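Local coordinates for protein N-acetylgalactosaminyltransferase 7 (Homo sapiens, PDB 6IWR) that belongs to the glycosyltransferases, pairing a GT-A fold domain with a ricin-type beta-trefoil lectin domain, and holds a manganese(II) ion in this model, at residues L147-V152 / V236-D241; A180-I185 / G207-F212; I264-L269 / L331-R336. One frame throughout, in Å; residues are numbered along the deposited sequence.

Contact 1: residues L147-V152 / V236-D241; sequences LTSSVV and VLIYLD
V152 and L237 meet branch to branch, CG1 of V152 lying 4.0 Å from CD2 of L237, and the two side chains slant across each other. They share one face of a parallel strand pair with S150 and Y239. CG2 of V152 also sits beside the Y239 ring, obliquely, but it is modelled too close for its distance to be trusted. The other face carries S149, V151, V236 and I238. There CG1 of V151 is 4.3 Å from CB of I238. I238 stands off the sheet and leans across toward S149 with CD1 anti to CA (chi2 -171°), which brings CD1 to 3.6 Å from OG of S149. At the start of both segments, L147 crosses V236 at about a right angle, with CB 3.5 Å from CG1 of V236.

Between the two faces runs a staggered parallel ladder. T148 O receives V236 N at 2.8 Å. S150 uses both backbone groups: its N gives to V236 O, and its O takes I238 N at 2.9 Å in a nearly straight bond (170°). V152 does the same with I238 O and L240 N, the last bond being 3.1 Å long. The side-chain hydroxyls have partners outside the two segments. OG of S149 bonds Y251 OH, OG of S150 bonds E181 OE2, and OH of Y239 bonds the carbonyl O of R224.

The pair belongs to the central sheet of the GT-A fold, with strand 179-186 beside 149-155 and strand 332-335 beside 236-240. Helix 251-260 covers the face of S149 and I238. Helices 219-230 and 336-342 cover the face of L237 and Y239.

Contact 2: residues A180-I185 / G207-F212; sequences AEIVLI and GLVKVF
K210 lies across the face it shares with V183 and ends on E181. From its CB, the chain leaves with CG between the backbone N and the carbonyl carbon (chi1 40°). CG then sits 4.0 Å from CG2 of V183 and also near the carbonyl O of I182. CD follows at 3.4 Å from OE1 of E181. The last two torsions fold the chain, and CE stays beside the same oxygen. NZ closes a salt bridge to OE1 of E181 at 3.0 Å; OE1 takes it on its anti lone pair, away from OE2. NZ also sits against CB of E181, 3.3 Å away. The two side chains run roughly perpendicular. OE2 has its own partners in S150 and L233 N, which probably helps to fix the carboxylate for K210.

The strands belong to the beta-alpha-beta unit 179-186, 197-201, 209-213 of the GT-A domain, and so run parallel. Their ladder alternates: I182 N to L208 O, K210 N to I182 O, L184 N to K210 O at 2.7 Å, and F212 N to L184 O.

On the opposite face from K210, I182 and V209 stand abreast, with CB of I182 4.1 Å from CG2 of V209. CD1 of L184 meets CG1 of V209. Back on the K210 face, CG1 of V183 is 3.9 Å from CD2 of F212. CD1 of I185 comes to the edge of that ring, near its plane. K230 makes a cation-pi contact with the F212 ring.

Contact 3: residues I264-L269 / L331-R336; sequences ICTVPL and LFAIER
T266 and A333 form an antiparallel hydrogen-bonded pair in the mixed central sheet of the GT-A fold. T266 N gives to A333 O at 2.8 Å, nearly straight (170°) and in the carbonyl plane. A333 N returns the bond to T266 O, also at 2.8 Å. Side chains fill in around this pair. The C265 side chain swings SG opposite the backbone N (chi1 164°), which sets it beside the F332 ring. It lies 3.9 Å from CD2 of F332 and approaches the ring obliquely, a cysteine sulfur-aromatic contact. CD1 of I334 comes to the edge of the same ring, in its plane. CG2 of V267 packs on CB of F332 at 4.3 Å. P268 lies crosswise to L331, CG of P268 4.2 Å from CB of L331.

Further out, strand 369-373 bonds the backbone of C265 and V267, Y239 stacks on F332, and helix 251-260 covers T266 and A333. The side chain of L331 is about 8 Å from the bound manganese ion. At the end of the strand, E335 is the N-cap of helix 336-342: its OE1 accepts a hydrogen bond from the backbone N of F338.

In the fold
All three contacts join strands of one sheet in the GT-A domain. Contacts 1 and 3 are buried, with centres 8 Å apart. Contact 2 is partly buried, lies further from the centre of the chain, and does not touch contact 3. Strands 149-155 and 179-186 are neighbours, tying contact 1 to contact 2; V151 packs on I182 there. Strands 236-240 and 332-335 tie contact 1 to contact 3, where the sheet turns from parallel to antiparallel. Contact 2, on the partly buried flank, alone has a salt bridge across its segments. Contact 3, in the buried middle, relies on apolar and sulfur-aromatic packing, with two backbone bonds between its segments against five in contact 1.

Contact 1: residues L147-V152 / V236-D241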
loop_
_atom_site.group_PDB
_atom_site.type_symbol
_atom_site.label_atom_id
_atom_site.label_comp_id
_atom_site.label_asym_id
_atom_site.label_seq_id
_atom_site.Cartn_x
_atom_site.Cartn_y
_atom_site.Cartn_z
ATOM N N LEU A 147 -37.395 20.024 18.490
ATOM C CA LEU A 147 -37.842 18.644 18.453
ATOM C C LEU A 147 -36.969 17.771 19.331
ATOM O O LEU A 147 -35.798 18.029 19.488
ATOM C CB LEU A 147 -37.746 18.112 17.033
ATOM C CG LEU A 147 -38.847 18.188 15.981
ATOM C CD1 LEU A 147 -40.108 18.853 16.460
ATOM C CD2 LEU A 147 -38.351 18.846 14.715
ATOM N N THR A 148 -37.538 16.721 19.894
ATOM C CA THR A 148 -36.748 15.710 20.588
ATOM C C THR A 148 -36.054 14.780 19.582
ATOM O O THR A 148 -36.365 14.778 18.392
ATOM C CB THR A 148 -37.637 14.895 21.511
ATOM O OG1 THR A 148 -38.590 14.170 20.719
ATOM C CG2 THR A 148 -38.379 15.813 22.485
ATOM N N SER A 149 -35.112 13.962 20.056
ATOM C CA SER A 149 -34.402 13.078 19.135
ATOM C C SER A 149 -34.118 11.709 19.734
ATOM O O SER A 149 -33.808 11.575 20.928
ATOM C CB SER A 149 -33.066 13.698 18.668
ATOM O OG SER A 149 -33.293 14.870 17.907
ATOM N N SER A 150 -34.194 10.693 18.882
ATOM C CA SER A 150 -33.570 9.403 19.152
ATOM C C SER A 150 -32.223 9.388 18.436
ATOM O O SER A 150 -32.184 9.549 17.211
ATOM C CB SER A 150 -34.468 8.266 18.658
ATOM O OG SER A 150 -35.741 8.278 19.307
ATOM N N VAL A 151 -31.118 9.248 19.163
ATOM C CA VAL A 151 -29.856 9.012 18.466
ATOM C C VAL A 151 -29.688 7.506 18.310
ATOM O O VAL A 151 -29.844 6.744 19.275
ATOM C CB VAL A 151 -28.639 9.667 19.171
ATOM C CG1 VAL A 151 -28.971 11.010 19.816
ATOM C CG2 VAL A 151 -27.950 8.745 20.160
ATOM N N VAL A 152 -29.424 7.062 17.085
ATOM C CA VAL A 152 -29.220 5.646 16.818
ATOM C C VAL A 152 -27.776 5.458 16.389
ATOM O O VAL A 152 -27.256 6.226 15.573
ATOM C CB VAL A 152 -30.210 5.097 15.773
ATOM C CG1 VAL A 152 -31.495 5.941 15.731
ATOM C CG2 VAL A 152 -29.594 5.064 14.480
ATOM N N VAL A 236 -36.970 13.448 15.957
ATOM C CA VAL A 236 -36.029 13.319 14.853
ATOM C C VAL A 236 -35.059 12.194 15.160
ATOM O O VAL A 236 -34.734 11.929 16.320
ATOM C CB VAL A 236 -35.274 14.630 14.512
ATOM C CG1 VAL A 236 -36.005 15.854 15.043
ATOM C CG2 VAL A 236 -33.811 14.587 14.908
ATOM N N LEU A 237 -34.642 11.493 14.101
ATOM C CA LEU A 237 -33.564 10.516 14.177
ATOM C C LEU A 237 -32.226 11.213 13.964
ATOM O O LEU A 237 -32.083 12.013 13.039
ATOM C CB LEU A 237 -33.751 9.428 13.127
ATOM C CG LEU A 237 -35.026 8.590 13.256
ATOM C CD1 LEU A 237 -35.275 7.823 11.972
ATOM C CD2 LEU A 237 -34.875 7.630 14.466
ATOM N N ILE A 238 -31.260 10.944 14.837
ATOM C CA ILE A 238 -29.896 11.415 14.640
ATOM C C ILE A 238 -29.029 10.175 14.552
ATOM O O ILE A 238 -28.866 9.461 15.547
ATOM C CB ILE A 238 -29.404 12.338 15.764
ATOM C CG1 ILE A 238 -30.388 13.486 16.017
ATOM C CG2 ILE A 238 -27.991 12.893 15.404
ATOM C CD1 ILE A 238 -29.860 14.545 16.967
ATOM N N TYR A 239 -28.470 9.920 13.372
ATOM C CA TYR A 239 -27.547 8.807 13.204
ATOM C C TYR A 239 -26.121 9.232 13.537
ATOM O O TYR A 239 -25.696 10.344 13.209
ATOM C CB TYR A 239 -27.624 8.266 11.771
ATOM C CG TYR A 239 -28.908 7.547 11.500
ATOM C CD1 TYR A 239 -29.023 6.189 11.757
ATOM C CD2 TYR A 239 -30.020 8.234 11.011
ATOM C CE1 TYR A 239 -30.227 5.509 11.534
ATOM C CE2 TYR A 239 -31.222 7.579 10.784
ATOM C CZ TYR A 239 -31.326 6.209 11.053
ATOM O OH TYR A 239 -32.519 5.534 10.842
ATOM N N LEU A 240 -25.383 8.318 14.174
ATOM C CA LEU A 240 -24.014 8.519 14.641
ATOM C C LEU A 240 -23.219 7.231 14.472
ATOM O O LEU A 240 -23.698 6.166 14.870
ATOM C CB LEU A 240 -24.005 8.921 16.124
ATOM C CG LEU A 240 -23.668 10.357 16.543
ATOM C CD1 LEU A 240 -23.952 11.308 15.437
ATOM C CD2 LEU A 240 -24.449 10.738 17.776
ATOM N N ASP A 241 -22.007 7.329 13.903
ATOM C CA ASP A 241 -21.056 6.208 13.861
ATOM C C ASP A 241 -20.805 5.717 15.294
ATOM O O ASP A 241 -21.006 6.442 16.267
ATOM C CB ASP A 241 -19.705 6.621 13.196
ATOM C CG ASP A 241 -19.502 6.052 11.745
ATOM O OD1 ASP A 241 -20.536 5.995 11.037
ATOM O OD2 ASP A 241 -18.327 5.691 11.311
#

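Contact 2: residues A180-I185 / G207-F212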
loop_
_atom_site.group_PDB
_atom_site.type_symbol
_atom_site.label_atom_id
_atom_site.label_comp_id
_atom_site.label_asym_id
_atom_site.label_seq_id
_atom_site.Cartn_x
_atom_site.Cartn_y
_atom_site.Cartn_z
ATOM N N ALA A 180 -34.457 11.716 23.734
ATOM C CA ALA A 180 -35.547 10.802 24.051
ATOM C C ALA A 180 -35.064 9.398 24.399
ATOM O O ALA A 180 -35.738 8.695 25.165
ATOM C CB ALA A 180 -36.522 10.741 22.877
ATOM N N GLU A 181 -33.924 8.969 23.846
ATOM C CA GLU A 181 -33.397 7.611 23.962
ATOM C C GLU A 181 -32.153 7.522 23.089
ATOM O O GLU A 181 -32.014 8.254 22.105
ATOM C CB GLU A 181 -34.426 6.551 23.519
ATOM C CG GLU A 181 -34.705 6.598 22.018
ATOM C CD GLU A 181 -35.722 5.574 21.523
ATOM O OE1 GLU A 181 -35.973 4.580 22.254
ATOM O OE2 GLU A 181 -36.264 5.775 20.396
ATOM N N ILE A 182 -31.249 6.618 23.451
ATOM C CA ILE A 182 -30.104 6.279 22.626
ATOM C C ILE A 182 -30.259 4.810 22.274
ATOM O O ILE A 182 -30.175 3.941 23.151
ATOM C CB ILE A 182 -28.766 6.542 23.330
ATOM C CG1 ILE A 182 -28.605 8.044 23.655
ATOM C CG2 ILE A 182 -27.626 6.027 22.447
ATOM C CD1 ILE A 182 -27.362 8.393 24.510
ATOM N N VAL A 183 -30.506 4.531 21.002
ATOM C CA VAL A 183 -30.759 3.176 20.523
ATOM C C VAL A 183 -29.489 2.653 19.864
ATOM O O VAL A 183 -29.078 3.158 18.811
ATOM C CB VAL A 183 -31.938 3.154 19.537
ATOM C CG1 VAL A 183 -32.007 1.801 18.811
ATOM C CG2 VAL A 183 -33.230 3.459 20.253
ATOM N N LEU A 184 -28.855 1.658 20.476
ATOM C CA LEU A 184 -27.721 0.996 19.846
ATOM C C LEU A 184 -28.258 -0.183 19.053
ATOM O O LEU A 184 -29.096 -0.939 19.556
ATOM C CB LEU A 184 -26.687 0.529 20.872
ATOM C CG LEU A 184 -26.262 1.475 22.000
ATOM C CD1 LEU A 184 -25.399 0.715 23.004
ATOM C CD2 LEU A 184 -25.539 2.753 21.513
ATOM N N ILE A 185 -27.821 -0.307 17.804
ATOM C CA ILE A 185 -28.214 -1.407 16.930
ATOM C C ILE A 185 -26.996 -2.289 16.718
ATOM O O ILE A 185 -26.050 -1.915 16.010
ATOM C CB ILE A 185 -28.767 -0.923 15.583
ATOM C CG1 ILE A 185 -29.980 -0.030 15.778
ATOM C CG2 ILE A 185 -29.140 -2.131 14.732
ATOM C CD1 ILE A 185 -31.204 -0.773 16.176
ATOM N N GLY A 207 -32.390 2.950 31.440
ATOM C CA GLY A 207 -33.284 2.740 30.319
ATOM C C GLY A 207 -33.219 3.803 29.251
ATOM O O GLY A 207 -33.819 3.627 28.193
ATOM N N LEU A 208 -32.499 4.900 29.487
ATOM C CA LEU A 208 -32.316 5.899 28.441
ATOM C C LEU A 208 -31.639 5.289 27.220
ATOM O O LEU A 208 -31.971 5.637 26.078
ATOM C CB LEU A 208 -31.493 7.068 28.989
ATOM C CG LEU A 208 -31.732 8.476 28.418
ATOM C CD1 LEU A 208 -30.499 8.898 27.654
ATOM C CD2 LEU A 208 -32.990 8.566 27.551
ATOM N N VAL A 209 -30.677 4.388 27.449
ATOM C CA VAL A 209 -29.898 3.733 26.409
ATOM C C VAL A 209 -30.387 2.302 26.288
ATOM O O VAL A 209 -30.629 1.630 27.290
ATOM C CB VAL A 209 -28.397 3.766 26.741
ATOM C CG1 VAL A 209 -27.541 3.148 25.590
ATOM C CG2 VAL A 209 -27.968 5.185 27.110
ATOM N N LYS A 210 -30.552 1.841 25.066
ATOM C CA LYS A 210 -31.072 0.509 24.846
ATOM C C LYS A 210 -30.349 -0.070 23.637
ATOM O O LYS A 210 -29.824 0.668 22.794
ATOM C CB LYS A 210 -32.614 0.535 24.668
ATOM C CG LYS A 210 -33.155 1.715 23.836
ATOM C CD LYS A 210 -34.677 1.907 23.920
ATOM C CE LYS A 210 -35.128 2.509 25.273
ATOM N NZ LYS A 210 -35.509 3.948 25.191
ATOM N N VAL A 211 -30.265 -1.398 23.592
ATOM C CA VAL A 211 -29.608 -2.098 22.501
ATOM C C VAL A 211 -30.604 -3.078 21.921
ATOM O O VAL A 211 -31.368 -3.697 22.659
ATOM C CB VAL A 211 -28.331 -2.832 22.960
ATOM C CG1 VAL A 211 -28.664 -3.895 24.001
ATOM C CG2 VAL A 211 -27.624 -3.436 21.765
ATOM N N PHE A 212 -30.599 -3.211 20.607
ATOM C CA PHE A 212 -31.379 -4.229 19.926
ATOM C C PHE A 212 -30.432 -5.007 19.039
ATOM O O PHE A 212 -29.635 -4.409 18.310
ATOM C CB PHE A 212 -32.522 -3.632 19.095
ATOM C CG PHE A 212 -33.539 -2.872 19.913
ATOM C CD1 PHE A 212 -34.235 -3.492 20.932
ATOM C CD2 PHE A 212 -33.802 -1.535 19.645
ATOM C CE1 PHE A 212 -35.165 -2.795 21.676
ATOM C CE2 PHE A 212 -34.739 -0.823 20.393
ATOM C CZ PHE A 212 -35.427 -1.461 21.410
#

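Contact 3: residues I264-L269 / L331-R336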
loop_
_atom_site.group_PDB
_atom_site.type_symbol
_atom_site.label_atom_id
_atom_site.label_comp_id
_atom_site.label_asym_id
_atom_site.label_seq_id
_atom_site.Cartn_x
_atom_site.Cartn_y
_atom_site.Cartn_z
ATOM N N ILE A 264 -36.358 19.439 5.999
ATOM C CA ILE A 264 -34.929 19.705 6.011
ATOM C C ILE A 264 -34.243 18.547 6.708
ATOM O O ILE A 264 -34.725 18.038 7.728
ATOM C CB ILE A 264 -34.622 21.046 6.701
ATOM C CG1 ILE A 264 -35.381 22.168 5.993
ATOM C CG2 ILE A 264 -33.120 21.325 6.731
ATOM C CD1 ILE A 264 -35.100 23.537 6.546
ATOM N N CYS A 265 -33.152 18.084 6.122
ATOM C CA CYS A 265 -32.297 17.083 6.736
ATOM C C CYS A 265 -30.949 17.727 7.010
ATOM O O CYS A 265 -30.396 18.429 6.158
ATOM C CB CYS A 265 -32.160 15.857 5.840
ATOM S SG CYS A 265 -30.825 14.771 6.227
ATOM N N THR A 266 -30.426 17.489 8.190
ATOM C CA THR A 266 -29.335 18.272 8.723
ATOM C C THR A 266 -28.101 17.401 8.909
ATOM O O THR A 266 -28.212 16.193 9.167
ATOM C CB THR A 266 -29.784 18.890 10.033
ATOM O OG1 THR A 266 -30.318 20.180 9.736
ATOM C CG2 THR A 266 -28.673 19.103 10.873
ATOM N N VAL A 267 -26.926 18.017 8.767
ATOM C CA VAL A 267 -25.657 17.304 8.837
ATOM C C VAL A 267 -24.637 18.137 9.608
ATOM O O VAL A 267 -24.361 19.272 9.237
ATOM C CB VAL A 267 -25.101 16.962 7.443
ATOM C CG1 VAL A 267 -24.011 15.925 7.574
ATOM C CG2 VAL A 267 -26.214 16.475 6.509
ATOM N N PRO A 268 -24.071 17.619 10.690
ATOM C CA PRO A 268 -22.974 18.329 11.356
ATOM C C PRO A 268 -21.713 18.329 10.497
ATOM O O PRO A 268 -21.526 17.482 9.626
ATOM C CB PRO A 268 -22.760 17.507 12.628
ATOM C CG PRO A 268 -23.102 16.096 12.175
ATOM C CD PRO A 268 -24.283 16.270 11.235
ATOM N N LEU A 269 -20.842 19.299 10.747
ATOM C CA LEU A 269 -19.495 19.208 10.206
ATOM C C LEU A 269 -18.765 18.055 10.887
ATOM O O LEU A 269 -18.675 17.999 12.120
ATOM C CB LEU A 269 -18.721 20.508 10.404
ATOM C CG LEU A 269 -19.284 21.744 9.696
ATOM C CD1 LEU A 269 -18.216 22.841 9.577
ATOM C CD2 LEU A 269 -19.853 21.381 8.346
ATOM N N LEU A 331 -23.392 10.364 9.545
ATOM C CA LEU A 331 -23.912 11.248 10.580
ATOM C C LEU A 331 -24.890 12.220 9.936
ATOM O O LEU A 331 -24.505 13.005 9.065
ATOM C CB LEU A 331 -22.785 12.026 11.286
ATOM C CG LEU A 331 -21.444 11.350 11.622
ATOM C CD1 LEU A 331 -20.503 12.297 12.421
ATOM C CD2 LEU A 331 -21.583 10.002 12.311
ATOM N N PHE A 332 -26.140 12.175 10.363
ATOM C CA PHE A 332 -27.116 13.150 9.886
ATOM C C PHE A 332 -28.311 13.151 10.841
ATOM O O PHE A 332 -28.398 12.337 11.767
ATOM C CB PHE A 332 -27.532 12.871 8.429
ATOM C CG PHE A 332 -28.247 11.560 8.225
ATOM C CD1 PHE A 332 -27.535 10.372 8.138
ATOM C CD2 PHE A 332 -29.624 11.520 8.086
ATOM C CE1 PHE A 332 -28.160 9.168 7.937
ATOM C CE2 PHE A 332 -30.269 10.299 7.883
ATOM C CZ PHE A 332 -29.517 9.118 7.810
ATOM N N ALA A 333 -29.234 14.075 10.594
ATOM C CA ALA A 333 -30.492 14.173 11.327
ATOM C C ALA A 333 -31.623 14.408 10.332
ATOM O O ALA A 333 -31.492 15.247 9.434
ATOM C CB ALA A 333 -30.419 15.310 12.360
ATOM N N ILE A 334 -32.713 13.638 10.460
ATOM C CA ILE A 334 -33.965 13.882 9.746
ATOM C C ILE A 334 -35.099 13.739 10.728
ATOM O O ILE A 334 -35.029 12.952 11.677
ATOM C CB ILE A 334 -34.282 12.923 8.574
ATOM C CG1 ILE A 334 -33.537 11.619 8.647
ATOM C CG2 ILE A 334 -34.187 13.577 7.185
ATOM C CD1 ILE A 334 -33.742 10.949 7.267
ATOM N N GLU A 335 -36.186 14.462 10.441
ATOM C CA GLU A 335 -37.425 14.204 11.149
ATOM C C GLU A 335 -37.866 12.775 10.854
ATOM O O GLU A 335 -37.771 12.297 9.720
ATOM C CB GLU A 335 -38.484 15.213 10.739
ATOM C CG GLU A 335 -39.631 15.345 11.704
ATOM C CD GLU A 335 -40.964 15.118 11.016
ATOM O OE1 GLU A 335 -41.081 14.073 10.330
ATOM O OE2 GLU A 335 -41.868 15.995 11.145
ATOM N N ARG A 336 -38.284 12.056 11.872
ATOM C CA ARG A 336 -38.493 10.632 11.738
ATOM C C ARG A 336 -39.574 10.215 10.752
ATOM O O ARG A 336 -39.418 9.261 10.029
ATOM C CB ARG A 336 -38.758 10.027 13.104
ATOM C CG ARG A 336 -38.687 8.526 13.114
ATOM C CD ARG A 336 -39.325 7.984 14.352
ATOM N NE ARG A 336 -39.329 6.546 14.365
ATOM C CZ ARG A 336 -40.403 5.825 14.132
ATOM N NH1 ARG A 336 -41.532 6.431 13.855
ATOM N NH2 ARG A 336 -40.340 4.516 14.161
#